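Side-chain contacts in probable LacI-family transcriptional regulator (Corynebacterium glutamicum ATCC 13032, PDB 3BIL), which is of unknown precise function but probably acts as a DNA-binding transcription factor of the LacI family, recognising regulatory DNA sequences: residues 78-83 against 150-155; 130-135 against 198-203; 162-167 against 297-302. All blocks are in the same frame, centred on the assembly; numbering follows the deposited sequence.

Contact 1 of 3, residues 78-83 against 150-155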
ATOM      1  N   ASN A  78       4.847   2.151   0.804  1.00 41.02           N
ATOM      2  CA  ASN A  78       4.889   2.510  -0.602  1.00 41.96           C
ATOM      3  C   ASN A  78       4.201   1.413  -1.441  1.00 43.10           C
ATOM      4  O   ASN A  78       4.604   0.229  -1.448  1.00 41.99           O
ATOM      5  CB  ASN A  78       6.310   2.771  -1.090  1.00 45.13           C
ATOM      6  CG  ASN A  78       6.347   3.603  -2.376  1.00 47.83           C
ATOM      7  OD1 ASN A  78       5.667   3.302  -3.352  1.00 52.48           O
ATOM      8  ND2 ASN A  78       7.158   4.651  -2.376  1.00 49.09           N
ATOM      9  N   HIS A  79       3.136   1.814  -2.123  1.00 40.47           N
ATOM     10  CA  HIS A  79       2.340   0.874  -2.845  1.00 38.51           C
ATOM     11  C   HIS A  79       3.155   0.347  -4.002  1.00 38.13           C
ATOM     12  O   HIS A  79       2.963  -0.791  -4.426  1.00 40.95           O
ATOM     13  CB  HIS A  79       1.055   1.524  -3.326  1.00 42.78           C
ATOM     14  CG  HIS A  79       0.344   0.743  -4.387  1.00 46.98           C
ATOM     15  ND1 HIS A  79       0.523   0.983  -5.735  1.00 49.16           N
ATOM     16  CD2 HIS A  79      -0.550  -0.271  -4.298  1.00 48.58           C
ATOM     17  CE1 HIS A  79      -0.239   0.157  -6.431  1.00 51.22           C
ATOM     18  NE2 HIS A  79      -0.893  -0.621  -5.583  1.00 51.38           N
ATOM     19  N   TYR A  80       4.086   1.150  -4.499  1.00 34.55           N
ATOM     20  CA  TYR A  80       4.929   0.709  -5.599  1.00 33.10           C
ATOM     21  C   TYR A  80       5.865  -0.431  -5.207  1.00 35.26           C
ATOM     22  O   TYR A  80       5.989  -1.421  -5.919  1.00 40.65           O
ATOM     23  CB  TYR A  80       5.737   1.871  -6.118  1.00 37.58           C
ATOM     24  CG  TYR A  80       6.802   1.487  -7.113  1.00 40.01           C
ATOM     25  CD1 TYR A  80       6.517   1.384  -8.478  1.00 35.80           C
ATOM     26  CD2 TYR A  80       8.107   1.251  -6.686  1.00 40.75           C
ATOM     27  CE1 TYR A  80       7.488   1.064  -9.379  1.00 36.10           C
ATOM     28  CE2 TYR A  80       9.086   0.914  -7.581  1.00 42.00           C
ATOM     29  CZ  TYR A  80       8.771   0.830  -8.926  1.00 39.59           C
ATOM     30  OH  TYR A  80       9.779   0.518  -9.793  1.00 41.25           O
ATOM     31  N   PHE A  81       6.536  -0.276  -4.079  1.00 32.83           N
ATOM     32  CA  PHE A  81       7.406  -1.290  -3.598  1.00 34.26           C
ATOM     33  C   PHE A  81       6.648  -2.530  -3.073  1.00 38.33           C
ATOM     34  O   PHE A  81       7.218  -3.629  -3.034  1.00 35.39           O
ATOM     35  CB  PHE A  81       8.305  -0.696  -2.521  1.00 36.74           C
ATOM     36  CG  PHE A  81       9.366   0.216  -3.053  1.00 35.66           C
ATOM     37  CD1 PHE A  81      10.265  -0.224  -4.024  1.00 35.37           C
ATOM     38  CD2 PHE A  81       9.484   1.511  -2.573  1.00 33.19           C
ATOM     39  CE1 PHE A  81      11.272   0.633  -4.520  1.00 39.46           C
ATOM     40  CE2 PHE A  81      10.490   2.371  -3.041  1.00 34.87           C
ATOM     41  CZ  PHE A  81      11.385   1.947  -4.028  1.00 35.73           C
ATOM     42  N   ALA A  82       5.386  -2.363  -2.653  1.00 37.63           N
ATOM     43  CA  ALA A  82       4.576  -3.525  -2.258  1.00 37.35           C
ATOM     44  C   ALA A  82       4.085  -4.253  -3.526  1.00 40.59           C
ATOM     45  O   ALA A  82       4.010  -5.491  -3.573  1.00 42.19           O
ATOM     46  CB  ALA A  82       3.420  -3.109  -1.362  1.00 33.71           C
ATOM     47  N   ALA A  83       3.779  -3.483  -4.569  1.00 39.63           N
ATOM     48  CA  ALA A  83       3.477  -4.072  -5.880  1.00 38.49           C
ATOM     49  C   ALA A  83       4.673  -4.850  -6.413  1.00 37.16           C
ATOM     50  O   ALA A  83       4.532  -5.971  -6.833  1.00 43.98           O
ATOM     51  CB  ALA A  83       3.018  -2.998  -6.881  1.00 30.68           C
ATOM     52  N   LEU A 150      20.153  -5.723  -8.295  1.00 47.64           N
ATOM     53  CA  LEU A 150      19.597  -4.473  -7.803  1.00 43.83           C
ATOM     54  C   LEU A 150      18.425  -4.041  -8.697  1.00 44.50           C
ATOM     55  O   LEU A 150      18.443  -4.266  -9.924  1.00 39.52           O
ATOM     56  CB  LEU A 150      20.666  -3.381  -7.733  1.00 45.55           C
ATOM     57  CG  LEU A 150      21.957  -3.658  -6.950  1.00 46.54           C
ATOM     58  CD1 LEU A 150      22.968  -2.585  -7.241  1.00 45.45           C
ATOM     59  CD2 LEU A 150      21.736  -3.751  -5.435  1.00 46.96           C
ATOM     60  N   VAL A 151      17.396  -3.460  -8.070  1.00 42.52           N
ATOM     61  CA  VAL A 151      16.195  -3.015  -8.782  1.00 41.29           C
ATOM     62  C   VAL A 151      15.799  -1.607  -8.430  1.00 41.91           C
ATOM     63  O   VAL A 151      15.958  -1.174  -7.267  1.00 43.27           O
ATOM     64  CB  VAL A 151      14.951  -3.905  -8.499  1.00 40.90           C
ATOM     65  CG1 VAL A 151      14.866  -4.988  -9.485  1.00 42.98           C
ATOM     66  CG2 VAL A 151      14.966  -4.467  -7.081  1.00 41.08           C
ATOM     67  N   ASP A 152      15.221  -0.917  -9.421  1.00 42.59           N
ATOM     68  CA  ASP A 152      14.706   0.449  -9.251  1.00 45.10           C
ATOM     69  C   ASP A 152      15.797   1.529  -9.031  1.00 43.98           C
ATOM     70  O   ASP A 152      15.796   2.525  -9.734  1.00 45.08           O
ATOM     71  CB  ASP A 152      13.651   0.513  -8.129  1.00 46.75           C
ATOM     72  CG  ASP A 152      12.751   1.718  -8.252  1.00 50.54           C
ATOM     73  OD1 ASP A 152      12.659   2.470  -7.266  1.00 51.11           O
ATOM     74  OD2 ASP A 152      12.132   1.909  -9.337  1.00 51.09           O
ATOM     75  N   ARG A 153      16.704   1.315  -8.074  1.00 43.04           N
ATOM     76  CA  ARG A 153      17.809   2.231  -7.787  1.00 45.70           C
ATOM     77  C   ARG A 153      19.152   1.646  -8.173  1.00 49.51           C
ATOM     78  O   ARG A 153      19.378   0.447  -8.046  1.00 51.68           O
ATOM     79  CB  ARG A 153      17.847   2.598  -6.318  1.00 42.59           C
ATOM     80  CG  ARG A 153      16.744   3.482  -5.919  1.00 41.79           C
ATOM     81  CD  ARG A 153      16.846   3.815  -4.454  1.00 44.80           C
ATOM     82  NE  ARG A 153      15.611   4.433  -3.973  1.00 45.28           N
ATOM     83  CZ  ARG A 153      15.240   4.498  -2.698  1.00 45.31           C
ATOM     84  NH1 ARG A 153      16.020   3.999  -1.744  1.00 46.58           N
ATOM     85  NH2 ARG A 153      14.085   5.070  -2.376  1.00 44.43           N
ATOM     86  N   GLU A 154      20.046   2.519  -8.622  1.00 54.79           N
ATOM     87  CA  GLU A 154      21.348   2.143  -9.163  1.00 57.78           C
ATOM     88  C   GLU A 154      22.462   2.577  -8.207  1.00 60.28           C
ATOM     89  O   GLU A 154      22.402   3.664  -7.619  1.00 60.68           O
ATOM     90  CB  GLU A 154      21.575   2.832 -10.520  1.00 61.10           C
ATOM     91  CG  GLU A 154      21.266   2.011 -11.767  1.00 65.08           C
ATOM     92  CD  GLU A 154      22.254   2.276 -12.940  1.00 68.88           C
ATOM     93  OE1 GLU A 154      22.074   1.691 -14.039  1.00 70.81           O
ATOM     94  OE2 GLU A 154      23.213   3.063 -12.780  1.00 69.75           O
ATOM     95  N   LEU A 155      23.483   1.731  -8.063  1.00 62.56           N
ATOM     96  CA  LEU A 155      24.700   2.104  -7.342  1.00 61.77           C
ATOM     97  C   LEU A 155      25.398   3.219  -8.097  1.00 61.12           C
ATOM     98  O   LEU A 155      25.540   3.127  -9.314  1.00 56.37           O
ATOM     99  CB  LEU A 155      25.642   0.913  -7.216  1.00 64.50           C
ATOM    100  CG  LEU A 155      25.377  -0.193  -6.191  1.00 64.11           C
ATOM    101  CD1 LEU A 155      26.508  -1.208  -6.282  1.00 63.75           C
ATOM    102  CD2 LEU A 155      25.236   0.348  -4.769  1.00 62.19           C
TER
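Tyr80 and Asp152 meet head-on, the phenol oxygen against one branch of the carboxylate: Tyr80 OH lies 2.8 Å from Asp152 OD2, a weak hydrogen bond despite the short distance. Tyr80 sits in the first turn of helix 79-94, and with CG anti to its own N (chi1 171°) the ring reaches toward Asp152, which directly follows strand 148-151. Ring and carboxylate planes are inclined by 43°.

Asp152 OD1, the other oxygen, is met by the Phe81 ring. This ring crosses the aspartate side chain at about a right angle, its plane 87° from the carboxylate, and Phe81 CZ comes within 3.5 Å of Asp152 OD1. The two aromatics also pack on one another: Tyr80 CD2 rests 3.7 Å above the Phe81 ring, toward its rim, while Phe81 CE1 lies in plane at the tyrosine edge. Arg153 NH2 stays 4.4 Å from Phe81 CZ, and Arg153 NH1 forms a salt bridge with Glu106. Behind the pair, Asn78 N-caps the helix: its OD1 takes the N-H of Tyr80 at 2.9 Å, a capping bond at the start of the turn that carries both rings.

The site is buried, so a carboxylate is held here between a phenol and a hydrocarbon ring. The weak bond from Tyr80 OH would at most partly offset its charge, while the charge of the nearby arginine is shared with Glu106.

Contact 2 of 3, residues 130-135 against 198-203; sequences PNEECA and TGRERL
A salt bridge joins Arg200 NH2 to Glu132 OE1, and it is the one contact between these two segments. The nitrogen donates to the oxygen; the modelled separation of 2.4 Å between Arg200 NH2 and Glu132 OE1 is too short to be trusted in detail, but the pairing itself is clear. The carboxylate arrives at the edge of the guanidinium, near its plane. NH2 alone does the touching, with Glu132 OE2 also 3.2 Å from Arg200 NH2, and with the planes 48° apart the groups do not form a flat two-pronged pair.

The torsions explain how the charges find one another. Glu132 runs extended beyond CG, whereas Arg200 leaves the helix with CG flanked by both N and C of its own backbone (chi1 45°) and bends at chi3 (123°) to bring NH2 round to the acid. Arg200 NE is hydrogen-bonded to Met194 O, which fixes the guanidinium from the side of its own subdomain.

The remaining hydrogen bonding is local. Asn131 OD1 accepts from Glu133 N at 3.3 Å, a weak bond within the turn. Apolar packing adds little: Glu132 touches Pro156.

Segment 130-135 is the loop between strand 126-128 and helix 135-143, with Asn131 and Cys134 resting on helix 108-120. Its partner lies near the start of helix 197-212, which packs against strand 187-190. The salt bridge therefore spans the cleft between the two lobes, at the surface.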
ATOM      1  N   PRO A 130      19.117  -0.980  -3.466  1.00 51.27           N
ATOM      2  CA  PRO A 130      20.288  -0.556  -2.720  1.00 52.69           C
ATOM      3  C   PRO A 130      20.155   0.829  -2.132  1.00 55.10           C
ATOM      4  O   PRO A 130      19.762   1.753  -2.838  1.00 56.64           O
ATOM      5  CB  PRO A 130      21.375  -0.509  -3.790  1.00 54.62           C
ATOM      6  CG  PRO A 130      20.643  -0.271  -5.056  1.00 56.42           C
ATOM      7  CD  PRO A 130      19.391  -1.078  -4.910  1.00 54.65           C
ATOM      8  N   ASN A 131      20.467   0.959  -0.841  1.00 58.83           N
ATOM      9  CA  ASN A 131      20.853   2.242  -0.252  1.00 62.00           C
ATOM     10  C   ASN A 131      22.293   2.506  -0.692  1.00 66.45           C
ATOM     11  O   ASN A 131      23.108   1.576  -0.726  1.00 69.74           O
ATOM     12  CB  ASN A 131      20.779   2.169   1.272  1.00 60.56           C
ATOM     13  CG  ASN A 131      20.615   3.543   1.935  1.00 62.65           C
ATOM     14  OD1 ASN A 131      21.508   4.403   1.880  1.00 64.05           O
ATOM     15  ND2 ASN A 131      19.479   3.739   2.593  1.00 62.38           N
ATOM     16  N   GLU A 132      22.621   3.743  -1.051  1.00 67.99           N
ATOM     17  CA  GLU A 132      23.985   4.046  -1.497  1.00 69.78           C
ATOM     18  C   GLU A 132      25.035   3.840  -0.413  1.00 69.75           C
ATOM     19  O   GLU A 132      26.162   3.434  -0.698  1.00 70.78           O
ATOM     20  CB  GLU A 132      24.069   5.464  -2.042  1.00 71.85           C
ATOM     21  CG  GLU A 132      23.377   5.601  -3.367  1.00 74.76           C
ATOM     22  CD  GLU A 132      23.335   7.025  -3.862  1.00 76.19           C
ATOM     23  OE1 GLU A 132      22.659   7.244  -4.896  1.00 75.98           O
ATOM     24  OE2 GLU A 132      23.969   7.909  -3.227  1.00 75.65           O
ATOM     25  N   GLU A 133      24.656   4.111   0.832  1.00 69.88           N
ATOM     26  CA  GLU A 133      25.539   3.911   1.974  1.00 70.68           C
ATOM     27  C   GLU A 133      25.833   2.439   2.279  1.00 70.63           C
ATOM     28  O   GLU A 133      26.305   2.124   3.367  1.00 71.95           O
ATOM     29  CB  GLU A 133      24.944   4.578   3.201  1.00 73.79           C
ATOM     30  CG  GLU A 133      24.698   6.048   3.015  1.00 80.01           C
ATOM     31  CD  GLU A 133      25.230   6.845   4.172  1.00 83.93           C
ATOM     32  OE1 GLU A 133      24.755   6.613   5.309  1.00 87.04           O
ATOM     33  OE2 GLU A 133      26.132   7.687   3.947  1.00 84.68           O
ATOM     34  N   CYS A 134      25.559   1.552   1.318  1.00 70.06           N
ATOM     35  CA  CYS A 134      25.743   0.099   1.459  1.00 68.39           C
ATOM     36  C   CYS A 134      26.477  -0.446   0.251  1.00 67.02           C
ATOM     37  O   CYS A 134      26.539  -1.664   0.046  1.00 65.39           O
ATOM     38  CB  CYS A 134      24.394  -0.631   1.573  1.00 69.50           C
ATOM     39  SG  CYS A 134      23.572  -0.514   3.171  1.00 74.00           S
ATOM     40  N   ALA A 135      27.018   0.461  -0.555  1.00 66.74           N
ATOM     41  CA  ALA A 135      27.703   0.092  -1.785  1.00 67.97           C
ATOM     42  C   ALA A 135      28.808  -0.950  -1.543  1.00 68.59           C
ATOM     43  O   ALA A 135      28.968  -1.888  -2.325  1.00 67.44           O
ATOM     44  CB  ALA A 135      28.257   1.341  -2.471  1.00 68.02           C
ATOM     45  N   THR A 198      17.285   7.503  -8.566  1.00 42.92           N
ATOM     46  CA  THR A 198      15.915   7.821  -8.893  1.00 38.76           C
ATOM     47  C   THR A 198      15.647   9.337  -8.800  1.00 39.00           C
ATOM     48  O   THR A 198      15.281   9.986  -9.799  1.00 40.09           O
ATOM     49  CB  THR A 198      15.034   6.895  -8.007  1.00 39.24           C
ATOM     50  OG1 THR A 198      14.663   5.746  -8.781  1.00 42.73           O
ATOM     51  CG2 THR A 198      13.822   7.572  -7.395  1.00 41.09           C
ATOM     52  N   GLY A 199      15.861   9.924  -7.630  1.00 37.61           N
ATOM     53  CA  GLY A 199      15.598  11.350  -7.454  1.00 35.49           C
ATOM     54  C   GLY A 199      16.343  12.260  -8.428  1.00 34.30           C
ATOM     55  O   GLY A 199      15.805  13.281  -8.864  1.00 37.40           O
ATOM     56  N   ARG A 200      17.573  11.909  -8.783  1.00 34.75           N
ATOM     57  CA  ARG A 200      18.346  12.787  -9.676  1.00 40.95           C
ATOM     58  C   ARG A 200      18.117  12.474 -11.140  1.00 40.38           C
ATOM     59  O   ARG A 200      17.850  13.388 -11.916  1.00 47.11           O
ATOM     60  CB  ARG A 200      19.848  12.901  -9.314  1.00 42.25           C
ATOM     61  CG  ARG A 200      20.548  11.602  -8.991  1.00 45.77           C
ATOM     62  CD  ARG A 200      21.957  11.824  -8.439  1.00 45.01           C
ATOM     63  NE  ARG A 200      22.085  11.185  -7.134  1.00 47.35           N
ATOM     64  CZ  ARG A 200      22.487   9.925  -6.926  1.00 45.90           C
ATOM     65  NH1 ARG A 200      22.847   9.126  -7.925  1.00 43.82           N
ATOM     66  NH2 ARG A 200      22.548   9.471  -5.692  1.00 44.78           N
ATOM     67  N   GLU A 201      18.182  11.198 -11.523  1.00 38.49           N
ATOM     68  CA  GLU A 201      17.770  10.789 -12.866  1.00 37.58           C
ATOM     69  C   GLU A 201      16.527  11.569 -13.361  1.00 34.56           C
ATOM     70  O   GLU A 201      16.555  12.173 -14.435  1.00 35.85           O
ATOM     71  CB  GLU A 201      17.492   9.299 -12.879  1.00 44.57           C
ATOM     72  CG  GLU A 201      18.441   8.452 -13.703  1.00 52.09           C
ATOM     73  CD  GLU A 201      17.800   7.928 -14.983  1.00 54.75           C
ATOM     74  OE1 GLU A 201      17.655   6.686 -15.111  1.00 49.71           O
ATOM     75  OE2 GLU A 201      17.435   8.762 -15.853  1.00 58.60           O
ATOM     76  N   ARG A 202      15.465  11.576 -12.559  1.00 30.45           N
ATOM     77  CA  ARG A 202      14.185  12.146 -12.953  1.00 30.77           C
ATOM     78  C   ARG A 202      14.192  13.644 -12.922  1.00 32.15           C
ATOM     79  O   ARG A 202      13.395  14.280 -13.641  1.00 30.26           O
ATOM     80  CB  ARG A 202      13.064  11.642 -12.035  1.00 31.02           C
ATOM     81  CG  ARG A 202      12.977  10.118 -12.014  1.00 31.27           C
ATOM     82  CD  ARG A 202      11.791   9.658 -11.240  1.00 25.61           C
ATOM     83  NE  ARG A 202      11.832   8.222 -11.127  1.00 26.69           N
ATOM     84  CZ  ARG A 202      11.089   7.541 -10.269  1.00 28.66           C
ATOM     85  NH1 ARG A 202      10.295   8.200  -9.446  1.00 26.16           N
ATOM     86  NH2 ARG A 202      11.163   6.221 -10.209  1.00 26.16           N
ATOM     87  N   LEU A 203      15.040  14.229 -12.071  1.00 31.12           N
ATOM     88  CA  LEU A 203      15.130  15.686 -12.089  1.00 33.15           C
ATOM     89  C   LEU A 203      16.006  16.169 -13.273  1.00 34.57           C
ATOM     90  O   LEU A 203      15.645  17.153 -13.936  1.00 36.15           O
ATOM     91  CB  LEU A 203      15.534  16.260 -10.728  1.00 28.50           C
ATOM     92  CG  LEU A 203      16.057  17.695 -10.721  1.00 25.11           C
ATOM     93  CD1 LEU A 203      14.912  18.727 -10.707  1.00 18.82           C
ATOM     94  CD2 LEU A 203      17.015  17.870  -9.524  1.00 22.10           C
TER

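Contact 3 of 3, residues 162-167 against 297-302; sequences PTATSN and EQLAQR
Leu299 packs onto Ala164 and Ser166 where a helix covers a strand of the central sheet, in the layered alpha/beta lobe of a periplasmic-binding-protein fold. Helix 296-308 lies against strand 163-167 nearly antiparallel to it: the short axes make 162° and pass 8.4 Å apart. Leu299 makes the contact.

Its CB points at the strand but is still too far to touch it, and so is CG; the work is done by the two methyls beyond, which fork along the strand. CD2 goes to the Ala164 end. There it comes within 3.4 Å of Ala164 O and 3.6 Å of Thr165 C, so that it lies against the peptide backbone, and it also meets the Ala164 methyl, CB to Leu299 CD2 being 4.1 Å. CD1 takes the other branch and packs against Ser166 CB at 3.7 Å. Thr165, between these two, sends its CB away from the helix, the alternation expected of a strand.

Leu299 also touches Ile323 of strand 322-328, the neighbour of 163-167 in the sheet, and one residue on, Ala300 turns to helix 79-94. The contact between the two segments is thus wholly van der Waals. Ser166 meets the leucine mainly through CB: with chi1 at 78°, OG is turned away from Leu299 CD1 and hydrogen-bonds to Gln294 OE1.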
ATOM      1  N   PRO A 162      24.406  -6.790 -11.703  1.00 49.42           N
ATOM      2  CA  PRO A 162      23.332  -6.601 -12.683  1.00 50.68           C
ATOM      3  C   PRO A 162      22.199  -5.788 -12.060  1.00 53.22           C
ATOM      4  O   PRO A 162      21.785  -6.060 -10.935  1.00 57.04           O
ATOM      5  CB  PRO A 162      22.873  -8.026 -13.006  1.00 49.03           C
ATOM      6  CG  PRO A 162      23.959  -8.929 -12.511  1.00 50.59           C
ATOM      7  CD  PRO A 162      24.689  -8.210 -11.423  1.00 48.37           C
ATOM      8  N   THR A 163      21.742  -4.763 -12.764  1.00 53.50           N
ATOM      9  CA  THR A 163      20.643  -3.939 -12.282  1.00 51.75           C
ATOM     10  C   THR A 163      19.539  -3.896 -13.322  1.00 49.80           C
ATOM     11  O   THR A 163      19.819  -3.824 -14.513  1.00 50.66           O
ATOM     12  CB  THR A 163      21.073  -2.479 -11.997  1.00 53.57           C
ATOM     13  OG1 THR A 163      21.614  -1.914 -13.187  1.00 54.28           O
ATOM     14  CG2 THR A 163      22.111  -2.383 -10.880  1.00 54.68           C
ATOM     15  N   ALA A 164      18.293  -3.942 -12.859  1.00 46.93           N
ATOM     16  CA  ALA A 164      17.130  -3.718 -13.703  1.00 47.28           C
ATOM     17  C   ALA A 164      16.392  -2.506 -13.149  1.00 46.55           C
ATOM     18  O   ALA A 164      15.904  -2.549 -12.018  1.00 44.98           O
ATOM     19  CB  ALA A 164      16.214  -4.947 -13.723  1.00 47.71           C
ATOM     20  N   THR A 165      16.328  -1.434 -13.943  1.00 41.58           N
ATOM     21  CA  THR A 165      15.755  -0.172 -13.509  1.00 42.73           C
ATOM     22  C   THR A 165      14.803   0.338 -14.569  1.00 44.70           C
ATOM     23  O   THR A 165      14.832  -0.154 -15.694  1.00 49.52           O
ATOM     24  CB  THR A 165      16.833   0.913 -13.269  1.00 45.83           C
ATOM     25  OG1 THR A 165      17.634   1.083 -14.445  1.00 46.43           O
ATOM     26  CG2 THR A 165      17.712   0.559 -12.075  1.00 44.42           C
ATOM     27  N   SER A 166      13.944   1.296 -14.215  1.00 40.37           N
ATOM     28  CA  SER A 166      13.061   1.903 -15.196  1.00 38.85           C
ATOM     29  C   SER A 166      13.732   3.116 -15.815  1.00 35.90           C
ATOM     30  O   SER A 166      14.431   3.846 -15.122  1.00 35.00           O
ATOM     31  CB  SER A 166      11.727   2.299 -14.572  1.00 40.44           C
ATOM     32  OG  SER A 166      11.854   3.507 -13.836  1.00 41.28           O
ATOM     33  N   ASN A 167      13.564   3.304 -17.121  1.00 34.18           N
ATOM     34  CA  ASN A 167      14.066   4.514 -17.780  1.00 35.96           C
ATOM     35  C   ASN A 167      13.025   5.605 -17.752  1.00 34.78           C
ATOM     36  O   ASN A 167      11.984   5.489 -18.412  1.00 38.10           O
ATOM     37  CB  ASN A 167      14.531   4.268 -19.219  1.00 33.31           C
ATOM     38  CG  ASN A 167      14.872   5.573 -19.958  1.00 33.14           C
ATOM     39  OD1 ASN A 167      14.951   6.661 -19.368  1.00 30.76           O
ATOM     40  ND2 ASN A 167      15.057   5.462 -21.253  1.00 29.41           N
ATOM     41  N   GLU A 297       5.508  -4.633 -12.990  1.00 54.37           N
ATOM     42  CA  GLU A 297       5.383  -6.072 -13.307  1.00 58.62           C
ATOM     43  C   GLU A 297       6.560  -6.579 -14.161  1.00 54.00           C
ATOM     44  O   GLU A 297       7.155  -7.623 -13.876  1.00 54.05           O
ATOM     45  CB  GLU A 297       4.012  -6.377 -13.960  1.00 60.28           C
ATOM     46  CG  GLU A 297       3.694  -7.884 -14.159  1.00 64.88           C
ATOM     47  CD  GLU A 297       2.178  -8.226 -14.333  1.00 69.20           C
ATOM     48  OE1 GLU A 297       1.864  -9.423 -14.590  1.00 71.95           O
ATOM     49  OE2 GLU A 297       1.308  -7.318 -14.221  1.00 72.47           O
ATOM     50  N   GLN A 298       6.914  -5.798 -15.174  1.00 51.75           N
ATOM     51  CA  GLN A 298       7.976  -6.133 -16.092  1.00 49.71           C
ATOM     52  C   GLN A 298       9.355  -6.032 -15.434  1.00 48.89           C
ATOM     53  O   GLN A 298      10.237  -6.805 -15.752  1.00 42.37           O
ATOM     54  CB  GLN A 298       7.890  -5.186 -17.271  1.00 52.56           C
ATOM     55  CG  GLN A 298       8.480  -5.678 -18.566  1.00 57.65           C
ATOM     56  CD  GLN A 298       8.325  -4.629 -19.645  1.00 63.04           C
ATOM     57  OE1 GLN A 298       9.249  -4.377 -20.430  1.00 63.39           O
ATOM     58  NE2 GLN A 298       7.151  -3.972 -19.666  1.00 63.52           N
ATOM     59  N   LEU A 299       9.532  -5.067 -14.527  1.00 46.49           N
ATOM     60  CA  LEU A 299      10.792  -4.906 -13.823  1.00 45.57           C
ATOM     61  C   LEU A 299      11.069  -6.067 -12.902  1.00 46.16           C
ATOM     62  O   LEU A 299      12.201  -6.554 -12.848  1.00 44.31           O
ATOM     63  CB  LEU A 299      10.786  -3.631 -13.007  1.00 48.12           C
ATOM     64  CG  LEU A 299      11.375  -2.523 -13.852  1.00 51.71           C
ATOM     65  CD1 LEU A 299      10.729  -1.158 -13.541  1.00 53.00           C
ATOM     66  CD2 LEU A 299      12.883  -2.544 -13.648  1.00 50.86           C
ATOM     67  N   ALA A 300      10.031  -6.477 -12.171  1.00 42.40           N
ATOM     68  CA  ALA A 300      10.043  -7.664 -11.333  1.00 43.51           C
ATOM     69  C   ALA A 300      10.243  -8.983 -12.136  1.00 45.28           C
ATOM     70  O   ALA A 300      11.052  -9.826 -11.724  1.00 43.51           O
ATOM     71  CB  ALA A 300       8.773  -7.723 -10.498  1.00 40.37           C
ATOM     72  N   GLN A 301       9.512  -9.153 -13.250  1.00 48.38           N
ATOM     73  CA  GLN A 301       9.747 -10.244 -14.220  1.00 50.88           C
ATOM     74  C   GLN A 301      11.217 -10.266 -14.630  1.00 53.17           C
ATOM     75  O   GLN A 301      11.934 -11.224 -14.343  1.00 56.09           O
ATOM     76  CB  GLN A 301       8.875 -10.076 -15.470  1.00 55.06           C
ATOM     77  CG  GLN A 301       7.808 -11.147 -15.719  1.00 59.47           C
ATOM     78  CD  GLN A 301       6.393 -10.720 -15.306  1.00 63.14           C
ATOM     79  OE1 GLN A 301       5.442 -10.795 -16.099  1.00 62.21           O
ATOM     80  NE2 GLN A 301       6.247 -10.286 -14.051  1.00 64.86           N
ATOM     81  N   ARG A 302      11.678  -9.189 -15.262  1.00 54.33           N
ATOM     82  CA  ARG A 302      13.077  -9.071 -15.673  1.00 57.90           C
ATOM     83  C   ARG A 302      14.064  -9.327 -14.550  1.00 57.95           C
ATOM     84  O   ARG A 302      15.042 -10.031 -14.757  1.00 60.60           O
ATOM     85  CB  ARG A 302      13.362  -7.719 -16.336  1.00 60.43           C
ATOM     86  CG  ARG A 302      12.664  -7.565 -17.671  1.00 65.61           C
ATOM     87  CD  ARG A 302      13.558  -7.947 -18.850  1.00 70.39           C
ATOM     88  NE  ARG A 302      13.898  -6.787 -19.695  1.00 74.58           N
ATOM     89  CZ  ARG A 302      13.037  -6.138 -20.493  1.00 74.59           C
ATOM     90  NH1 ARG A 302      11.752  -6.495 -20.552  1.00 73.53           N
ATOM     91  NH2 ARG A 302      13.454  -5.105 -21.217  1.00 74.32           N
TER

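Contacts 1 and 3 are buried and lie side by side, since strands 148-151 and 163-167 are neighbours in one sheet: Leu150 O and Ala164 N are 3.0 Å apart, a probable backbone hydrogen bond. Gln294 touches both, brushing Asp152 and bonding Ser166. Contact 2 is a surface contact, its centre about 11 Å from that of contact 1 and about 15 Å from that of contact 3; it touches contact 1 where Pro130 packs on Leu150 and Arg153. Chemistry follows place: van der Waals packing of a leucine on strand side chains and backbone in contact 3, a polar and aromatic cluster in contact 1, and a lone charge pair between lobes in contact 2.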